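Local coordinates for uncharacterized protein 14 (Sulfolobus islandicus filamentous virus, PDB 2H36), which is of unknown function but shares its family with the AcrID1 anti-CRISPR proteins, so it may counter a CRISPR defence of the archaeal host, at residues Thr18-Leu23 / Leu46-Glu51; Ser36-Lys41 / Tyr102-Trp107; Ile73-Tyr78 / Lys87-Tyr92. One frame throughout, in Å; residues are numbered along the deposited sequence.

Contact 1: Thr18-Leu23 / Leu46-Glu51; sequences TEADDL and LKVTEE
Leu46 lies at the centre of the interface, its two methyl branches serving different residues of the helix. CD2 meets Leu23 at both CB and CD2, each 3.8 Å away, while CD1 runs against the aliphatic part of Glu19, 3.8 Å from Glu19 CG; the Leu46 and Glu19 side chains overlap while running in opposing directions. With CG of Leu46 set anti to the backbone N (chi1 -171°), the isobutyl fork reaches the helix at both residues. Further along the strand, the CG2 branch of Val48 rests on the methyl of Ala20, CB to CG2 3.5 Å, in a buried spot. Glu19, on the exposed side, brings its carboxylate toward the strand, where OE1 comes within 3.5 Å of Lys47 N; no hydrogen bond crosses between the segments, and the aliphatic chain of Lys47 leads away from the helix.

In the second shell, Leu46 and Val48 are fixed by backbone bonds to Ile101 and Ile99 of strand 98-109. Thr49 caps the following helix through OG1 to Glu52 N, and that helix touches both Ala20, through Glu52, and Val48, through Tyr53. At the start of helix 19-30, Asp22 accepts a hydrogen bond from the indole of Trp17.

The axes of helix segment 19-23 and strand segment 46-49 approach to 8.6 Å, at 108°, so the helix runs across the strand, and the joint buries 242 Å². This is alpha/beta packing: the first turn of helix 19-30 is laid by apolar contacts against strand 45-49 of the antiparallel sheet, just where that strand passes into helix 50-55.

Contact 2: Ser36-Lys41 / Tyr102-Trp107; sequences SEFKIK and YEVQGW
The Phe38 ring lies over the backbone of Gly106, whose N stands 3.6 Å above the ring plane and over its centre; Val104 CG1 comes in at the ring edge, 3.8 Å from Phe38 CE1. A phenylalanine laid across the glycine of its own antiparallel hydrogen-bonded pair fits the cross-strand aromatic rescue of glycine. Its chi1 of 71°, with CG between the backbone N and the carbonyl carbon, folds the ring onto the neighbouring strand. Leu27 and Leu30 of helix 19-30 also touch this ring, and Leu30 touches Ile40 on the same face. The Trp107 indole leads away from strand 37-42 and leans on Lys87, its NE1 bonded to Glu109.

Gly106 N bonds to Phe38 O at 2.9 Å and 168°, whereas the longer return bond from Phe38 N meets Gly106 O from 39° above the carbonyl plane. On the other side, toward strand 85-94, Tyr102 and Glu103 both face Thr91, a classic beta bulge.

On the opposite face Glu103 reaches between two lysines. Lys41 runs alongside it in the same direction, and the extended Lys39 brings CE to 3.4 Å from Glu103 OE2, yet Lys39 NZ stays 4.3 Å from that oxygen, too far for a salt bridge.

Contact 3: Ile73-Tyr78 / Lys87-Tyr92; sequences IDQYTY and KLEFTY
Tyr76 and Leu88 form one hydrogen-bonded pair of this antiparallel hairpin and Asp74 and Phe90 another, and their side chains make up its tightly packed, buried face. Tyr76 N bonds to Leu88 O at 2.7 Å with a C=O...donor angle of 165°, and Phe90 N lies in the carbonyl plane of Asp74 O. Leu88 CB sits at the edge of the Tyr78 ring, 4.0 Å from CE1, and CD1 of Tyr76 approaches the rim of Phe90. Beside them, Asp74 OD2 meets the edge of the Tyr92 ring in its plane. Tyr53 packs edge-to-face on both Phe90 and Tyr92.

The opposite face is more open and polar. Ile73, at its exposed end, merely lays CG2 on the Glu89 carboxylate, 3.6 Å from CD. Next, Gln75 NE2 donates to the anti lone pair of Glu89 OE1, 3.0 Å away, with amide and carboxylate planes nearly aligned. Lys87 bends at chi2 (-85°), and this kink takes NZ to Thr77 OG1, 2.7 Å away.

Asp74 OD2 accepts a bond from Tyr76 OH, from the syn side but 35° out of the carboxylate plane, and another bond links it to Tyr53 OH. Two tyrosine hydroxyls on one oxygen of a buried carboxylate would probably favour its anionic form, offsetting part of the cost of burial, and would hold the group within an otherwise largely aromatic layer.

In the fold
All three contacts reach the same antiparallel sheet: contacts 2 and 3 are strand pairs within it, and contact 1 lays a helix against its strand 45-49. Strand 98-109 ties them together. Contacts 2 and 3 lie side by side, centres 9 Å apart, and touch directly: Glu103 O is 2.7 Å from Thr91 N and Trp107 O 2.7 Å from Lys87 N, both probable hydrogen bonds. Contact 3 is nested in the loop that contact 2 closes. Contact 1 stands about 16 Å, centre to centre, from each of the others; it holds the start of helix 19-30, whose later residues Leu27 and Leu30 reach contact 2. Helix 50-55, begun in contact 1, supplies Tyr53 to contact 3.

Contact 1: Thr18-Leu23 / Leu46-Glu51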
# COMPACT_ATOMS: atom_id res chain seq x y z
N THR A 18 -9.17 0.53 -8.27
CA THR A 18 -9.57 0.44 -6.88
C THR A 18 -8.67 1.45 -6.19
O THR A 18 -7.64 1.82 -6.75
CB THR A 18 -9.43 -0.95 -6.24
OG1 THR A 18 -10.06 -0.94 -4.95
CG2 THR A 18 -7.96 -1.36 -6.07
N GLU A 19 -9.07 1.89 -4.99
CA GLU A 19 -8.25 2.80 -4.17
C GLU A 19 -6.80 2.31 -4.01
O GLU A 19 -5.88 3.09 -4.16
CB GLU A 19 -8.88 3.03 -2.80
CG GLU A 19 -9.78 4.27 -2.72
CD GLU A 19 -10.72 4.25 -1.50
OE1 GLU A 19 -10.44 3.56 -0.49
OE2 GLU A 19 -11.77 4.94 -1.56
N ALA A 20 -6.61 1.03 -3.71
CA ALA A 20 -5.26 0.46 -3.64
C ALA A 20 -4.42 0.74 -4.89
O ALA A 20 -3.27 1.15 -4.79
CB ALA A 20 -5.31 -1.04 -3.38
N ASP A 21 -5.01 0.53 -6.06
CA ASP A 21 -4.33 0.81 -7.33
C ASP A 21 -3.84 2.24 -7.36
O ASP A 21 -2.74 2.53 -7.84
CB ASP A 21 -5.26 0.55 -8.50
CG ASP A 21 -5.69 -0.89 -8.59
OD1 ASP A 21 -4.94 -1.78 -8.12
OD2 ASP A 21 -6.78 -1.15 -9.13
N ASP A 22 -4.67 3.13 -6.83
CA ASP A 22 -4.43 4.57 -6.86
C ASP A 22 -3.29 4.94 -5.93
O ASP A 22 -2.48 5.81 -6.24
CB ASP A 22 -5.71 5.28 -6.46
CG ASP A 22 -5.96 6.53 -7.25
OD1 ASP A 22 -5.64 6.57 -8.48
OD2 ASP A 22 -6.53 7.46 -6.63
N LEU A 23 -3.24 4.27 -4.78
CA LEU A 23 -2.16 4.44 -3.83
C LEU A 23 -0.89 3.82 -4.40
O LEU A 23 0.18 4.40 -4.34
CB LEU A 23 -2.53 3.78 -2.50
CG LEU A 23 -1.37 3.62 -1.51
CD1 LEU A 23 -0.92 4.99 -1.03
CD2 LEU A 23 -1.73 2.76 -0.33
N LEU A 46 -7.79 4.82 4.10
CA LEU A 46 -7.89 4.24 2.78
C LEU A 46 -8.16 2.76 2.90
O LEU A 46 -7.25 2.00 3.23
CB LEU A 46 -6.59 4.45 2.02
CG LEU A 46 -6.71 4.06 0.55
CD1 LEU A 46 -7.15 5.27 -0.24
CD2 LEU A 46 -5.39 3.55 0.03
N LYS A 47 -9.41 2.37 2.65
CA LYS A 47 -9.89 0.98 2.74
C LYS A 47 -9.16 0.12 1.71
O LYS A 47 -8.78 0.60 0.65
CB LYS A 47 -11.40 0.95 2.54
CG LYS A 47 -12.10 -0.35 2.90
CD LYS A 47 -13.54 -0.26 2.41
CE LYS A 47 -14.42 -1.33 3.04
NZ LYS A 47 -15.86 -0.93 3.07
N VAL A 48 -8.86 -1.14 2.13
CA VAL A 48 -8.10 -1.99 1.24
C VAL A 48 -8.23 -3.44 1.69
O VAL A 48 -8.44 -3.71 2.86
CB VAL A 48 -6.64 -1.43 1.33
CG1 VAL A 48 -5.63 -2.43 1.95
CG2 VAL A 48 -6.18 -0.93 -0.02
N THR A 49 -8.16 -4.37 0.76
CA THR A 49 -8.32 -5.77 1.14
C THR A 49 -6.96 -6.32 1.52
O THR A 49 -5.94 -5.68 1.21
CB THR A 49 -8.99 -6.60 0.03
OG1 THR A 49 -8.02 -6.96 -0.95
CG2 THR A 49 -10.08 -5.80 -0.62
N GLU A 50 -6.93 -7.46 2.20
CA GLU A 50 -5.67 -8.06 2.64
C GLU A 50 -4.71 -8.29 1.46
O GLU A 50 -3.53 -7.95 1.54
CB GLU A 50 -5.91 -9.37 3.41
CG GLU A 50 -6.47 -9.18 4.82
CD GLU A 50 -7.14 -10.45 5.39
OE1 GLU A 50 -7.99 -11.08 4.69
OE2 GLU A 50 -6.85 -10.80 6.56
N GLU A 51 -5.25 -8.83 0.37
CA GLU A 51 -4.41 -9.11 -0.79
C GLU A 51 -4.06 -7.83 -1.56
O GLU A 51 -2.96 -7.73 -2.10
CB GLU A 51 -4.93 -10.30 -1.62
CG GLU A 51 -6.15 -10.05 -2.47
CD GLU A 51 -6.28 -11.14 -3.53
OE1 GLU A 51 -5.29 -11.32 -4.28
OE2 GLU A 51 -7.34 -11.81 -3.62

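Contact 2: Ser36-Lys41 / Tyr102-Trp107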
# COMPACT_ATOMS: atom_id res chain seq x y z
N SER A 36 13.62 11.26 -0.94
CA SER A 36 14.32 10.82 0.27
C SER A 36 13.34 10.41 1.36
O SER A 36 13.63 9.50 2.15
CB SER A 36 15.28 11.87 0.79
OG SER A 36 14.57 13.03 1.16
N GLU A 37 12.15 11.03 1.35
CA GLU A 37 11.10 10.67 2.31
C GLU A 37 9.76 11.35 2.04
O GLU A 37 9.70 12.52 1.64
CB GLU A 37 11.42 11.03 3.76
CG GLU A 37 11.45 12.52 4.05
CD GLU A 37 12.00 12.83 5.41
OE1 GLU A 37 11.64 12.14 6.39
OE2 GLU A 37 12.80 13.78 5.51
N PHE A 38 8.69 10.61 2.28
CA PHE A 38 7.36 11.14 2.12
C PHE A 38 6.56 10.69 3.32
O PHE A 38 6.91 9.71 3.97
CB PHE A 38 6.71 10.61 0.84
CG PHE A 38 6.35 9.15 0.91
CD1 PHE A 38 5.11 8.75 1.40
CD2 PHE A 38 7.26 8.18 0.51
CE1 PHE A 38 4.79 7.40 1.50
CE2 PHE A 38 6.95 6.84 0.60
CZ PHE A 38 5.72 6.44 1.10
N LYS A 39 5.40 11.34 3.52
CA LYS A 39 4.48 10.94 4.58
C LYS A 39 3.09 11.32 4.10
O LYS A 39 2.85 12.48 3.75
CB LYS A 39 4.71 11.65 5.90
CG LYS A 39 3.67 11.38 6.96
CD LYS A 39 3.81 12.37 8.12
CE LYS A 39 2.80 12.05 9.22
NZ LYS A 39 2.82 13.08 10.33
N ILE A 40 2.15 10.35 4.16
CA ILE A 40 0.77 10.62 3.75
C ILE A 40 -0.17 10.27 4.89
O ILE A 40 -0.20 9.12 5.35
CB ILE A 40 0.24 9.79 2.58
CG1 ILE A 40 1.18 9.91 1.38
CG2 ILE A 40 -1.17 10.21 2.23
CD1 ILE A 40 0.91 8.84 0.28
N LYS A 41 -0.94 11.26 5.35
CA LYS A 41 -1.93 11.04 6.42
C LYS A 41 -3.36 11.08 5.90
O LYS A 41 -3.72 11.98 5.13
CB LYS A 41 -1.79 12.10 7.50
CG LYS A 41 -0.97 11.73 8.70
CD LYS A 41 -1.60 12.44 9.90
CE LYS A 41 -0.60 12.85 10.95
NZ LYS A 41 -1.16 14.04 11.68
N TYR A 102 -4.50 4.50 7.99
CA TYR A 102 -4.57 5.88 8.42
C TYR A 102 -3.32 6.67 8.04
O TYR A 102 -3.37 7.89 7.91
CB TYR A 102 -4.83 5.96 9.91
CG TYR A 102 -6.25 5.63 10.28
CD1 TYR A 102 -6.66 4.30 10.46
CD2 TYR A 102 -7.19 6.64 10.44
CE1 TYR A 102 -7.97 3.99 10.81
CE2 TYR A 102 -8.51 6.34 10.78
CZ TYR A 102 -8.89 5.02 10.97
OH TYR A 102 -10.19 4.74 11.31
N GLU A 103 -2.21 5.97 7.82
CA GLU A 103 -0.94 6.65 7.55
C GLU A 103 0.24 5.90 6.91
O GLU A 103 0.64 4.83 7.38
CB GLU A 103 -0.31 7.09 8.88
CG GLU A 103 0.95 7.92 8.73
CD GLU A 103 1.42 8.56 10.03
OE1 GLU A 103 0.57 8.88 10.91
OE2 GLU A 103 2.65 8.75 10.17
N VAL A 104 0.76 6.47 5.83
CA VAL A 104 1.90 5.85 5.16
C VAL A 104 3.09 6.78 5.22
O VAL A 104 2.97 8.01 5.07
CB VAL A 104 1.64 5.51 3.67
CG1 VAL A 104 2.76 4.60 3.13
CG2 VAL A 104 0.29 4.84 3.47
N GLN A 105 4.26 6.19 5.43
CA GLN A 105 5.47 6.93 5.61
C GLN A 105 6.56 6.16 4.90
O GLN A 105 6.56 4.92 4.90
CB GLN A 105 5.76 6.97 7.08
CG GLN A 105 6.66 8.06 7.53
CD GLN A 105 6.44 8.34 8.98
OE1 GLN A 105 6.06 7.44 9.74
NE2 GLN A 105 6.65 9.58 9.39
N GLY A 106 7.49 6.88 4.29
CA GLY A 106 8.64 6.27 3.64
C GLY A 106 9.91 7.02 3.96
O GLY A 106 9.89 8.24 4.16
N TRP A 107 11.02 6.30 4.04
CA TRP A 107 12.34 6.91 4.24
C TRP A 107 13.45 5.89 3.97
O TRP A 107 13.18 4.68 3.85
CB TRP A 107 12.46 7.57 5.63
CG TRP A 107 12.45 6.61 6.79
CD1 TRP A 107 13.54 6.16 7.49
CD2 TRP A 107 11.30 5.99 7.40
NE1 TRP A 107 13.14 5.30 8.48
CE2 TRP A 107 11.78 5.17 8.45
CE3 TRP A 107 9.92 6.03 7.14
CZ2 TRP A 107 10.92 4.40 9.25
CZ3 TRP A 107 9.07 5.26 7.93
CH2 TRP A 107 9.58 4.46 8.98

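Contact 3: Ile73-Tyr78 / Lys87-Tyr92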
# COMPACT_ATOMS: atom_id res chain seq x y z
N ILE A 73 1.21 -0.66 13.57
CA ILE A 73 2.21 0.15 12.86
C ILE A 73 3.01 -0.98 12.22
O ILE A 73 3.50 -1.88 12.90
CB ILE A 73 3.01 1.13 13.77
CG1 ILE A 73 2.10 2.25 14.25
CG2 ILE A 73 4.22 1.70 13.02
CD1 ILE A 73 2.38 2.70 15.63
N ASP A 74 3.01 -0.97 10.87
CA ASP A 74 3.64 -2.07 10.17
C ASP A 74 4.82 -1.52 9.39
O ASP A 74 4.68 -0.61 8.57
CB ASP A 74 2.52 -2.65 9.32
CG ASP A 74 2.81 -4.04 8.85
OD1 ASP A 74 3.76 -4.65 9.39
OD2 ASP A 74 2.08 -4.52 7.94
N GLN A 75 5.99 -2.09 9.63
CA GLN A 75 7.18 -1.59 8.94
C GLN A 75 7.80 -2.60 7.96
O GLN A 75 7.92 -3.79 8.25
CB GLN A 75 8.19 -1.13 9.98
CG GLN A 75 9.35 -0.38 9.40
CD GLN A 75 10.15 0.31 10.46
OE1 GLN A 75 11.33 0.00 10.67
NE2 GLN A 75 9.52 1.25 11.17
N TYR A 76 8.20 -2.10 6.79
CA TYR A 76 8.78 -2.92 5.73
C TYR A 76 10.15 -2.43 5.28
O TYR A 76 10.39 -1.23 5.20
CB TYR A 76 7.80 -3.02 4.56
CG TYR A 76 6.57 -3.78 4.97
CD1 TYR A 76 5.49 -3.13 5.59
CD2 TYR A 76 6.49 -5.17 4.78
CE1 TYR A 76 4.37 -3.83 5.99
CE2 TYR A 76 5.37 -5.87 5.18
CZ TYR A 76 4.32 -5.20 5.79
OH TYR A 76 3.20 -5.90 6.18
N THR A 77 11.05 -3.37 5.00
CA THR A 77 12.41 -3.02 4.65
C THR A 77 12.74 -3.50 3.25
O THR A 77 12.42 -4.64 2.88
CB THR A 77 13.41 -3.63 5.65
OG1 THR A 77 13.39 -2.85 6.85
CG2 THR A 77 14.83 -3.65 5.08
N TYR A 78 13.38 -2.62 2.49
CA TYR A 78 13.83 -2.95 1.14
C TYR A 78 15.33 -2.68 1.04
O TYR A 78 15.77 -1.53 0.93
CB TYR A 78 13.04 -2.14 0.12
CG TYR A 78 11.55 -2.35 0.20
CD1 TYR A 78 10.76 -1.60 1.08
CD2 TYR A 78 10.91 -3.30 -0.60
CE1 TYR A 78 9.38 -1.78 1.16
CE2 TYR A 78 9.53 -3.50 -0.53
CZ TYR A 78 8.78 -2.73 0.36
OH TYR A 78 7.42 -2.93 0.41
N LYS A 87 12.79 2.02 4.21
CA LYS A 87 11.72 1.73 5.17
C LYS A 87 10.37 2.32 4.82
O LYS A 87 10.22 3.54 4.77
CB LYS A 87 12.06 2.28 6.55
CG LYS A 87 13.39 1.82 7.12
CD LYS A 87 13.25 0.49 7.80
CE LYS A 87 14.59 -0.10 8.12
NZ LYS A 87 14.43 -1.38 8.88
N LEU A 88 9.40 1.45 4.57
CA LEU A 88 8.02 1.86 4.28
C LEU A 88 7.27 1.50 5.55
O LEU A 88 7.51 0.45 6.14
CB LEU A 88 7.55 1.21 2.99
CG LEU A 88 6.07 1.35 2.65
CD1 LEU A 88 5.76 2.80 2.30
CD2 LEU A 88 5.72 0.43 1.51
N GLU A 89 6.34 2.36 5.97
CA GLU A 89 5.59 2.11 7.21
C GLU A 89 4.11 2.44 7.09
O GLU A 89 3.76 3.58 6.77
CB GLU A 89 6.21 2.91 8.33
CG GLU A 89 5.50 2.80 9.66
CD GLU A 89 6.21 3.60 10.75
OE1 GLU A 89 7.21 3.09 11.31
OE2 GLU A 89 5.77 4.74 11.03
N PHE A 90 3.25 1.46 7.36
CA PHE A 90 1.79 1.67 7.34
C PHE A 90 1.11 1.61 8.70
O PHE A 90 1.19 0.59 9.39
CB PHE A 90 1.07 0.59 6.55
CG PHE A 90 1.44 0.55 5.09
CD1 PHE A 90 2.52 -0.20 4.64
CD2 PHE A 90 0.68 1.24 4.15
CE1 PHE A 90 2.85 -0.25 3.30
CE2 PHE A 90 1.01 1.19 2.81
CZ PHE A 90 2.10 0.45 2.38
N THR A 91 0.32 2.67 9.00
CA THR A 91 -0.37 2.70 10.28
C THR A 91 -1.78 2.34 9.88
O THR A 91 -2.35 2.99 9.01
CB THR A 91 -0.37 4.05 10.98
OG1 THR A 91 0.97 4.38 11.35
CG2 THR A 91 -1.21 4.00 12.23
N TYR A 92 -2.35 1.30 10.49
CA TYR A 92 -3.71 0.90 10.13
C TYR A 92 -4.54 0.05 11.09
O TYR A 92 -4.02 -0.83 11.79
CB TYR A 92 -3.70 -0.02 8.91
CG TYR A 92 -3.14 -1.41 9.13
CD1 TYR A 92 -1.86 -1.75 8.69
CD2 TYR A 92 -3.91 -2.40 9.74
CE1 TYR A 92 -1.35 -3.03 8.88
CE2 TYR A 92 -3.41 -3.68 9.94
CZ TYR A 92 -2.14 -3.99 9.50
OH TYR A 92 -1.65 -5.26 9.68